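Local coordinates for Mgp-operon protein 3 (Mycoplasma pneumoniae, PDB 6RJ1) that probably takes part in adhesion of the bacterium to host cells, as an extracellular membrane-attached partner of the P1 adhesin, at residues K52-F66 / I447-Y460. Sequence-based numbering, arbitrary orientation.
Sequences KLVALVRSALVRVKF and ITQLYHTSTAQLAY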
ATOM      1  N   LYS A  52     -18.867 -14.981 -19.157  1.00 83.40           N
ATOM      2  CA  LYS A  52     -17.436 -14.966 -18.844  1.00 82.48           C
ATOM      3  C   LYS A  52     -17.091 -14.981 -17.349  1.00 84.92           C
ATOM      4  O   LYS A  52     -17.786 -14.374 -16.530  1.00 84.76           O
ATOM      5  CB  LYS A  52     -16.772 -13.757 -19.534  1.00 84.43           C
ATOM      6  CG  LYS A  52     -15.236 -13.769 -19.585  1.00 86.15           C
ATOM      7  CD  LYS A  52     -14.704 -13.412 -20.967  1.00 87.92           C
ATOM      8  CE  LYS A  52     -14.823 -11.943 -21.306  1.00 88.12           C
ATOM      9  NZ  LYS A  52     -14.741 -11.719 -22.774  1.00 90.03           N
ATOM     10  N   LEU A  53     -15.989 -15.674 -17.020  1.00 79.34           N
ATOM     11  CA  LEU A  53     -15.415 -15.763 -15.686  1.00 78.49           C
ATOM     12  C   LEU A  53     -13.897 -15.681 -15.817  1.00 80.06           C
ATOM     13  O   LEU A  53     -13.281 -16.494 -16.507  1.00 79.98           O
ATOM     14  CB  LEU A  53     -15.857 -17.038 -14.948  1.00 78.66           C
ATOM     15  CG  LEU A  53     -15.299 -17.243 -13.537  1.00 83.47           C
ATOM     16  CD1 LEU A  53     -15.992 -16.336 -12.521  1.00 83.88           C
ATOM     17  CD2 LEU A  53     -15.440 -18.682 -13.125  1.00 86.47           C
ATOM     18  N   VAL A  54     -13.314 -14.663 -15.182  1.00 74.01           N
ATOM     19  CA  VAL A  54     -11.882 -14.384 -15.184  1.00 72.65           C
ATOM     20  C   VAL A  54     -11.313 -14.742 -13.806  1.00 74.36           C
ATOM     21  O   VAL A  54     -11.894 -14.354 -12.796  1.00 74.12           O
ATOM     22  CB  VAL A  54     -11.617 -12.900 -15.567  1.00 76.19           C
ATOM     23  CG1 VAL A  54     -10.128 -12.590 -15.601  1.00 75.47           C
ATOM     24  CG2 VAL A  54     -12.270 -12.553 -16.904  1.00 76.25           C
ATOM     25  N   ALA A  55     -10.199 -15.495 -13.765  1.00 69.12           N
ATOM     26  CA  ALA A  55      -9.549 -15.897 -12.511  1.00 68.06           C
ATOM     27  C   ALA A  55      -8.056 -15.534 -12.504  1.00 71.18           C
ATOM     28  O   ALA A  55      -7.466 -15.352 -13.565  1.00 71.11           O
ATOM     29  CB  ALA A  55      -9.739 -17.392 -12.271  1.00 68.45           C
ATOM     30  N   LEU A  56      -7.464 -15.400 -11.308  1.00 66.41           N
ATOM     31  CA  LEU A  56      -6.053 -15.084 -11.096  1.00 65.36           C
ATOM     32  C   LEU A  56      -5.450 -16.160 -10.197  1.00 69.57           C
ATOM     33  O   LEU A  56      -5.933 -16.394  -9.083  1.00 70.08           O
ATOM     34  CB  LEU A  56      -5.901 -13.691 -10.455  1.00 65.09           C
ATOM     35  CG  LEU A  56      -4.478 -13.176 -10.190  1.00 68.98           C
ATOM     36  CD1 LEU A  56      -3.655 -13.120 -11.471  1.00 68.80           C
ATOM     37  CD2 LEU A  56      -4.513 -11.818  -9.530  1.00 69.49           C
ATOM     38  N   VAL A  57      -4.408 -16.822 -10.688  1.00 65.08           N
ATOM     39  CA  VAL A  57      -3.746 -17.904  -9.955  1.00 64.39           C
ATOM     40  C   VAL A  57      -2.229 -17.699  -9.865  1.00 67.75           C
ATOM     41  O   VAL A  57      -1.609 -17.229 -10.824  1.00 67.29           O
ATOM     42  CB  VAL A  57      -4.096 -19.322 -10.517  1.00 67.38           C
ATOM     43  CG1 VAL A  57      -5.554 -19.700 -10.251  1.00 66.69           C
ATOM     44  CG2 VAL A  57      -3.753 -19.446 -12.000  1.00 66.84           C
ATOM     45  N   ARG A  58      -1.638 -18.106  -8.737  1.00 63.55           N
ATOM     46  CA  ARG A  58      -0.200 -18.026  -8.500  1.00 63.41           C
ATOM     47  C   ARG A  58       0.306 -19.287  -7.809  1.00 68.21           C
ATOM     48  O   ARG A  58      -0.474 -19.982  -7.177  1.00 67.78           O
ATOM     49  CB  ARG A  58       0.160 -16.748  -7.704  1.00 62.75           C
ATOM     50  CG  ARG A  58      -0.279 -16.747  -6.256  1.00 63.20           C
ATOM     51  CD  ARG A  58      -0.086 -15.395  -5.612  1.00 62.50           C
ATOM     52  NE  ARG A  58      -0.677 -15.366  -4.271  1.00 60.00           N
ATOM     53  CZ  ARG A  58      -0.705 -14.300  -3.486  1.00 71.80           C
ATOM     54  NH1 ARG A  58      -0.175 -13.152  -3.892  1.00 62.12           N
ATOM     55  NH2 ARG A  58      -1.261 -14.371  -2.285  1.00 62.36           N
ATOM     56  N   SER A  59       1.603 -19.581  -7.924  1.00 66.78           N
ATOM     57  CA  SER A  59       2.201 -20.761  -7.303  1.00 67.38           C
ATOM     58  C   SER A  59       3.324 -20.364  -6.366  1.00 73.47           C
ATOM     59  O   SER A  59       4.113 -19.477  -6.700  1.00 73.01           O
ATOM     60  CB  SER A  59       2.712 -21.729  -8.368  1.00 71.14           C
ATOM     61  OG  SER A  59       3.674 -22.637  -7.861  1.00 81.59           O
ATOM     62  N   ALA A  60       3.415 -21.047  -5.203  1.00 71.45           N
ATOM     63  CA  ALA A  60       4.461 -20.830  -4.195  1.00 70.75           C
ATOM     64  C   ALA A  60       5.813 -21.401  -4.679  1.00 74.14           C
ATOM     65  O   ALA A  60       6.830 -21.293  -3.987  1.00 74.34           O
ATOM     66  CB  ALA A  60       4.054 -21.475  -2.882  1.00 71.35           C
ATOM     67  N   LEU A  61       5.814 -22.011  -5.867  1.00 69.46           N
ATOM     68  CA  LEU A  61       7.012 -22.578  -6.458  1.00 69.03           C
ATOM     69  C   LEU A  61       7.676 -21.624  -7.437  1.00 73.27           C
ATOM     70  O   LEU A  61       8.721 -21.970  -7.988  1.00 74.25           O
ATOM     71  CB  LEU A  61       6.722 -23.934  -7.120  1.00 69.01           C
ATOM     72  CG  LEU A  61       6.487 -25.114  -6.180  1.00 73.42           C
ATOM     73  CD1 LEU A  61       5.926 -26.285  -6.940  1.00 73.53           C
ATOM     74  CD2 LEU A  61       7.755 -25.522  -5.452  1.00 75.97           C
ATOM     75  N   VAL A  62       7.089 -20.426  -7.654  1.00 68.66           N
ATOM     76  CA  VAL A  62       7.652 -19.420  -8.554  1.00 67.84           C
ATOM     77  C   VAL A  62       8.996 -18.916  -7.991  1.00 71.67           C
ATOM     78  O   VAL A  62       9.096 -18.673  -6.790  1.00 72.00           O
ATOM     79  CB  VAL A  62       6.646 -18.278  -8.891  1.00 71.36           C
ATOM     80  CG1 VAL A  62       6.421 -17.323  -7.716  1.00 70.93           C
ATOM     81  CG2 VAL A  62       7.071 -17.517 -10.140  1.00 71.07           C
ATOM     82  N   ARG A  63      10.035 -18.841  -8.838  1.00 66.89           N
ATOM     83  CA  ARG A  63      11.351 -18.355  -8.434  1.00 65.85           C
ATOM     84  C   ARG A  63      11.852 -17.307  -9.420  1.00 68.54           C
ATOM     85  O   ARG A  63      11.825 -17.539 -10.626  1.00 67.36           O
ATOM     86  CB  ARG A  63      12.361 -19.509  -8.235  1.00 63.27           C
ATOM     87  CG  ARG A  63      12.089 -20.380  -6.999  1.00 62.72           C
ATOM     88  CD  ARG A  63      12.106 -19.608  -5.682  1.00 63.42           C
ATOM     89  NE  ARG A  63      11.882 -20.474  -4.523  1.00 69.84           N
ATOM     90  CZ  ARG A  63      10.685 -20.868  -4.086  1.00 82.89           C
ATOM     91  NH1 ARG A  63       9.580 -20.484  -4.715  1.00 66.13           N
ATOM     92  NH2 ARG A  63      10.586 -21.652  -3.019  1.00 67.78           N
ATOM     93  N   VAL A  64      12.246 -16.127  -8.906  1.00 64.18           N
ATOM     94  CA  VAL A  64      12.716 -15.027  -9.752  1.00 63.48           C
ATOM     95  C   VAL A  64      14.181 -14.694  -9.449  1.00 69.76           C
ATOM     96  O   VAL A  64      14.605 -14.752  -8.294  1.00 69.78           O
ATOM     97  CB  VAL A  64      11.774 -13.782  -9.700  1.00 65.71           C
ATOM     98  CG1 VAL A  64      12.240 -12.676 -10.638  1.00 65.12           C
ATOM     99  CG2 VAL A  64      10.330 -14.161 -10.025  1.00 65.05           C
ATOM    100  N   LYS A  65      14.960 -14.389 -10.507  1.00 67.50           N
ATOM    101  CA  LYS A  65      16.351 -13.972 -10.381  1.00 67.48           C
ATOM    102  C   LYS A  65      16.588 -12.625 -11.075  1.00 71.92           C
ATOM    103  O   LYS A  65      15.957 -12.315 -12.090  1.00 70.95           O
ATOM    104  CB  LYS A  65      17.347 -15.064 -10.841  1.00 70.10           C
ATOM    105  CG  LYS A  65      17.451 -15.305 -12.350  1.00 88.11           C
ATOM    106  CD  LYS A  65      18.605 -16.228 -12.725  1.00 96.47           C
ATOM    107  CE  LYS A  65      18.685 -16.548 -14.209  1.00109.52           C
ATOM    108  NZ  LYS A  65      17.515 -17.343 -14.694  1.00114.89           N
ATOM    109  N   PHE A  66      17.476 -11.826 -10.496  1.00 69.45           N
ATOM    110  CA  PHE A  66      17.903 -10.547 -11.045  1.00 69.31           C
ATOM    111  C   PHE A  66      19.398 -10.660 -11.358  1.00 77.13           C
ATOM    112  O   PHE A  66      20.189 -11.025 -10.484  1.00 75.33           O
ATOM    113  CB  PHE A  66      17.595  -9.385 -10.078  1.00 69.67           C
ATOM    114  CG  PHE A  66      18.199  -8.049 -10.448  1.00 69.41           C
ATOM    115  CD1 PHE A  66      17.768  -7.358 -11.573  1.00 70.71           C
ATOM    116  CD2 PHE A  66      19.179  -7.467  -9.653  1.00 70.48           C
ATOM    117  CE1 PHE A  66      18.319  -6.118 -11.907  1.00 71.01           C
ATOM    118  CE2 PHE A  66      19.730  -6.225  -9.989  1.00 72.48           C
ATOM    119  CZ  PHE A  66      19.297  -5.561 -11.114  1.00 70.04           C
ATOM    120  N   ILE A 447      13.002 -10.220  -4.855  1.00 61.95           N
ATOM    121  CA  ILE A 447      12.446 -10.130  -6.209  1.00 61.97           C
ATOM    122  C   ILE A 447      11.366 -11.206  -6.466  1.00 66.53           C
ATOM    123  O   ILE A 447      10.363 -10.910  -7.126  1.00 67.98           O
ATOM    124  CB  ILE A 447      13.560 -10.088  -7.300  1.00 64.54           C
ATOM    125  CG1 ILE A 447      13.005  -9.604  -8.659  1.00 64.74           C
ATOM    126  CG2 ILE A 447      14.342 -11.401  -7.430  1.00 64.17           C
ATOM    127  CD1 ILE A 447      12.533  -8.157  -8.702  1.00 69.36           C
ATOM    128  N   THR A 448      11.548 -12.421  -5.912  1.00 61.04           N
ATOM    129  CA  THR A 448      10.582 -13.520  -6.019  1.00 59.24           C
ATOM    130  C   THR A 448       9.324 -13.149  -5.213  1.00 62.09           C
ATOM    131  O   THR A 448       8.204 -13.302  -5.711  1.00 62.09           O
ATOM    132  CB  THR A 448      11.232 -14.814  -5.510  1.00 60.08           C
ATOM    133  OG1 THR A 448      12.391 -15.090  -6.289  1.00 57.76           O
ATOM    134  CG2 THR A 448      10.282 -16.001  -5.527  1.00 54.56           C
ATOM    135  N   GLN A 449       9.525 -12.645  -3.971  1.00 57.72           N
ATOM    136  CA  GLN A 449       8.453 -12.234  -3.063  1.00 57.33           C
ATOM    137  C   GLN A 449       7.661 -11.102  -3.655  1.00 60.60           C
ATOM    138  O   GLN A 449       6.445 -11.088  -3.507  1.00 60.89           O
ATOM    139  CB  GLN A 449       8.978 -11.834  -1.677  1.00 58.35           C
ATOM    140  CG  GLN A 449       9.835 -12.879  -0.966  1.00 66.77           C
ATOM    141  CD  GLN A 449       9.107 -14.101  -0.464  1.00 72.23           C
ATOM    142  OE1 GLN A 449       7.930 -14.352  -0.764  1.00 63.12           O
ATOM    143  NE2 GLN A 449       9.811 -14.889   0.328  1.00 57.15           N
ATOM    144  N   LEU A 450       8.342 -10.171  -4.347  1.00 56.38           N
ATOM    145  CA  LEU A 450       7.688  -9.052  -5.014  1.00 55.93           C
ATOM    146  C   LEU A 450       6.864  -9.560  -6.200  1.00 62.56           C
ATOM    147  O   LEU A 450       5.760  -9.057  -6.411  1.00 63.15           O
ATOM    148  CB  LEU A 450       8.684  -7.963  -5.451  1.00 55.13           C
ATOM    149  CG  LEU A 450       9.379  -7.163  -4.350  1.00 58.40           C
ATOM    150  CD1 LEU A 450      10.570  -6.413  -4.900  1.00 58.13           C
ATOM    151  CD2 LEU A 450       8.426  -6.226  -3.648  1.00 59.30           C
ATOM    152  N   TYR A 451       7.351 -10.585  -6.933  1.00 59.36           N
ATOM    153  CA  TYR A 451       6.566 -11.139  -8.035  1.00 59.46           C
ATOM    154  C   TYR A 451       5.297 -11.831  -7.525  1.00 65.12           C
ATOM    155  O   TYR A 451       4.200 -11.517  -7.997  1.00 65.44           O
ATOM    156  CB  TYR A 451       7.385 -12.061  -8.964  1.00 60.41           C
ATOM    157  CG  TYR A 451       6.534 -12.657 -10.070  1.00 62.61           C
ATOM    158  CD1 TYR A 451       6.213 -11.916 -11.209  1.00 64.10           C
ATOM    159  CD2 TYR A 451       5.964 -13.922  -9.935  1.00 63.51           C
ATOM    160  CE1 TYR A 451       5.376 -12.433 -12.194  1.00 64.25           C
ATOM    161  CE2 TYR A 451       5.118 -14.444 -10.911  1.00 63.86           C
ATOM    162  CZ  TYR A 451       4.834 -13.699 -12.040  1.00 70.69           C
ATOM    163  OH  TYR A 451       4.015 -14.225 -13.001  1.00 73.08           O
ATOM    164  N   HIS A 452       5.454 -12.764  -6.561  1.00 61.95           N
ATOM    165  CA  HIS A 452       4.357 -13.527  -5.955  1.00 61.31           C
ATOM    166  C   HIS A 452       3.289 -12.635  -5.322  1.00 64.69           C
ATOM    167  O   HIS A 452       2.105 -12.888  -5.522  1.00 64.73           O
ATOM    168  CB  HIS A 452       4.901 -14.538  -4.942  1.00 61.82           C
ATOM    169  CG  HIS A 452       3.901 -15.566  -4.526  1.00 64.78           C
ATOM    170  ND1 HIS A 452       3.213 -15.456  -3.340  1.00 66.48           N
ATOM    171  CD2 HIS A 452       3.505 -16.695  -5.159  1.00 66.27           C
ATOM    172  CE1 HIS A 452       2.430 -16.519  -3.276  1.00 65.80           C
ATOM    173  NE2 HIS A 452       2.571 -17.293  -4.353  1.00 66.04           N
ATOM    174  N   THR A 453       3.695 -11.581  -4.591  1.00 60.88           N
ATOM    175  CA  THR A 453       2.746 -10.644  -3.975  1.00 59.70           C
ATOM    176  C   THR A 453       2.107  -9.687  -5.008  1.00 63.18           C
ATOM    177  O   THR A 453       0.978  -9.263  -4.799  1.00 63.32           O
ATOM    178  CB  THR A 453       3.368  -9.890  -2.780  1.00 63.79           C
ATOM    179  OG1 THR A 453       4.569  -9.231  -3.179  1.00 62.64           O
ATOM    180  CG2 THR A 453       3.627 -10.787  -1.575  1.00 60.30           C
ATOM    181  N   SER A 454       2.812  -9.345  -6.109  1.00 60.49           N
ATOM    182  CA  SER A 454       2.288  -8.428  -7.136  1.00 60.56           C
ATOM    183  C   SER A 454       1.111  -8.999  -7.958  1.00 65.74           C
ATOM    184  O   SER A 454       0.357  -8.234  -8.569  1.00 65.13           O
ATOM    185  CB  SER A 454       3.395  -7.932  -8.059  1.00 62.55           C
ATOM    186  OG  SER A 454       3.936  -8.975  -8.852  1.00 68.17           O
ATOM    187  N   THR A 455       0.958 -10.332  -7.971  1.00 62.56           N
ATOM    188  CA  THR A 455      -0.116 -11.003  -8.704  1.00 62.40           C
ATOM    189  C   THR A 455      -1.213 -11.326  -7.691  1.00 67.28           C
ATOM    190  O   THR A 455      -1.427 -12.495  -7.344  1.00 66.97           O
ATOM    191  CB  THR A 455       0.450 -12.205  -9.476  1.00 68.70           C
ATOM    192  OG1 THR A 455       0.942 -13.183  -8.557  1.00 70.28           O
ATOM    193  CG2 THR A 455       1.557 -11.814 -10.441  1.00 63.18           C
ATOM    194  N   ALA A 456      -1.888 -10.261  -7.191  1.00 64.30           N
ATOM    195  CA  ALA A 456      -2.879 -10.364  -6.123  1.00 64.20           C
ATOM    196  C   ALA A 456      -4.326  -9.975  -6.482  1.00 68.87           C
ATOM    197  O   ALA A 456      -5.257 -10.625  -5.995  1.00 67.42           O
ATOM    198  CB  ALA A 456      -2.413  -9.546  -4.920  1.00 64.65           C
ATOM    199  N   GLN A 457      -4.526  -8.897  -7.262  1.00 66.55           N
ATOM    200  CA  GLN A 457      -5.877  -8.409  -7.576  1.00 66.67           C
ATOM    201  C   GLN A 457      -6.066  -8.140  -9.060  1.00 70.86           C
ATOM    202  O   GLN A 457      -5.166  -7.585  -9.687  1.00 70.72           O
ATOM    203  CB  GLN A 457      -6.167  -7.111  -6.792  1.00 68.14           C
ATOM    204  CG  GLN A 457      -5.925  -7.182  -5.291  1.00 71.53           C
ATOM    205  CD  GLN A 457      -6.244  -5.872  -4.633  1.00 82.52           C
ATOM    206  OE1 GLN A 457      -7.415  -5.529  -4.444  1.00 80.74           O
ATOM    207  NE2 GLN A 457      -5.210  -5.116  -4.266  1.00 66.38           N
ATOM    208  N   LEU A 458      -7.248  -8.470  -9.613  1.00 68.07           N
ATOM    209  CA  LEU A 458      -7.515  -8.226 -11.031  1.00 67.88           C
ATOM    210  C   LEU A 458      -8.808  -7.440 -11.311  1.00 72.56           C
ATOM    211  O   LEU A 458      -9.648  -7.247 -10.430  1.00 72.56           O
ATOM    212  CB  LEU A 458      -7.457  -9.516 -11.901  1.00 67.93           C
ATOM    213  CG  LEU A 458      -8.432 -10.692 -11.660  1.00 72.40           C
ATOM    214  CD1 LEU A 458      -9.787 -10.414 -12.215  1.00 72.62           C
ATOM    215  CD2 LEU A 458      -7.995 -11.878 -12.447  1.00 75.09           C
ATOM    216  N   ALA A 459      -8.940  -6.999 -12.576  1.00 69.59           N
ATOM    217  CA  ALA A 459     -10.063  -6.262 -13.143  1.00 69.04           C
ATOM    218  C   ALA A 459     -10.078  -6.484 -14.646  1.00 74.21           C
ATOM    219  O   ALA A 459      -9.015  -6.532 -15.278  1.00 73.50           O
ATOM    220  CB  ALA A 459      -9.928  -4.778 -12.843  1.00 69.52           C
ATOM    221  N   TYR A 460     -11.286  -6.637 -15.219  1.00 72.19           N
ATOM    222  CA  TYR A 460     -11.472  -6.824 -16.654  1.00 72.54           C
ATOM    223  C   TYR A 460     -12.198  -5.611 -17.219  1.00 78.43           C
ATOM    224  O   TYR A 460     -13.236  -5.213 -16.692  1.00 78.25           O
ATOM    225  CB  TYR A 460     -12.230  -8.135 -16.956  1.00 73.82           C
ATOM    226  CG  TYR A 460     -12.512  -8.357 -18.427  1.00 76.76           C
ATOM    227  CD1 TYR A 460     -13.608  -7.762 -19.044  1.00 79.42           C
ATOM    228  CD2 TYR A 460     -11.684  -9.164 -19.203  1.00 77.79           C
ATOM    229  CE1 TYR A 460     -13.868  -7.953 -20.401  1.00 80.86           C
ATOM    230  CE2 TYR A 460     -11.936  -9.365 -20.562  1.00 78.81           C
ATOM    231  CZ  TYR A 460     -13.035  -8.762 -21.153  1.00 87.63           C
ATOM    232  OH  TYR A 460     -13.310  -8.950 -22.486  1.00 90.99           O
TER
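Strands 52-59 and 457-460 run roughly antiparallel, at 155° with axes approaching to 7.7 Å, and face each other through their side chains, while the chain beyond the type I beta turn Ser59-Val62 passes along helix 447-454. Arg58 and His452 carry the middle of the contact. With CG set between the backbone N and carbonyl carbon (chi1 70°) and the chain then extended, Arg58 lays its guanidinium on the imidazole, the planes only 17° apart, and its CD sits over the ring face, 3.6 Å from the centroid. Arg58 NH1 donates to His452 O at 2.8 Å in a bent bond, tilted out of the carbonyl plane, so one residue receives both the stack and the bond. His452 ND1 is bonded to Gly367 O, which helps fix the ring's rotation. Farther along, Val64 N donates to Thr448 OG1 (2.8 Å), Val64 CG1 packs on Ile447 CG1 and its CG2 on Tyr451 CB; Val62 CG2 meets Tyr451 CE2 at 3.7 Å. On the strand side, Leu458 CD2 packs against Leu56 CB and Val54 CG1, and Leu56 CD2 rests on the backbone at Ala456-Gln457. At the end, Lys52 NZ and Tyr460 OH lie 3.1 Å apart, the amine salt-bridged to Glu483 OE1 and the hydroxyl hydrogen-bonded to OE2. In the eight-stranded mixed sheet 457-461 is an edge strand and 52-59 adjoins the opposite edge strand, 40-48; their meeting is consistent with a sheet bending round on itself.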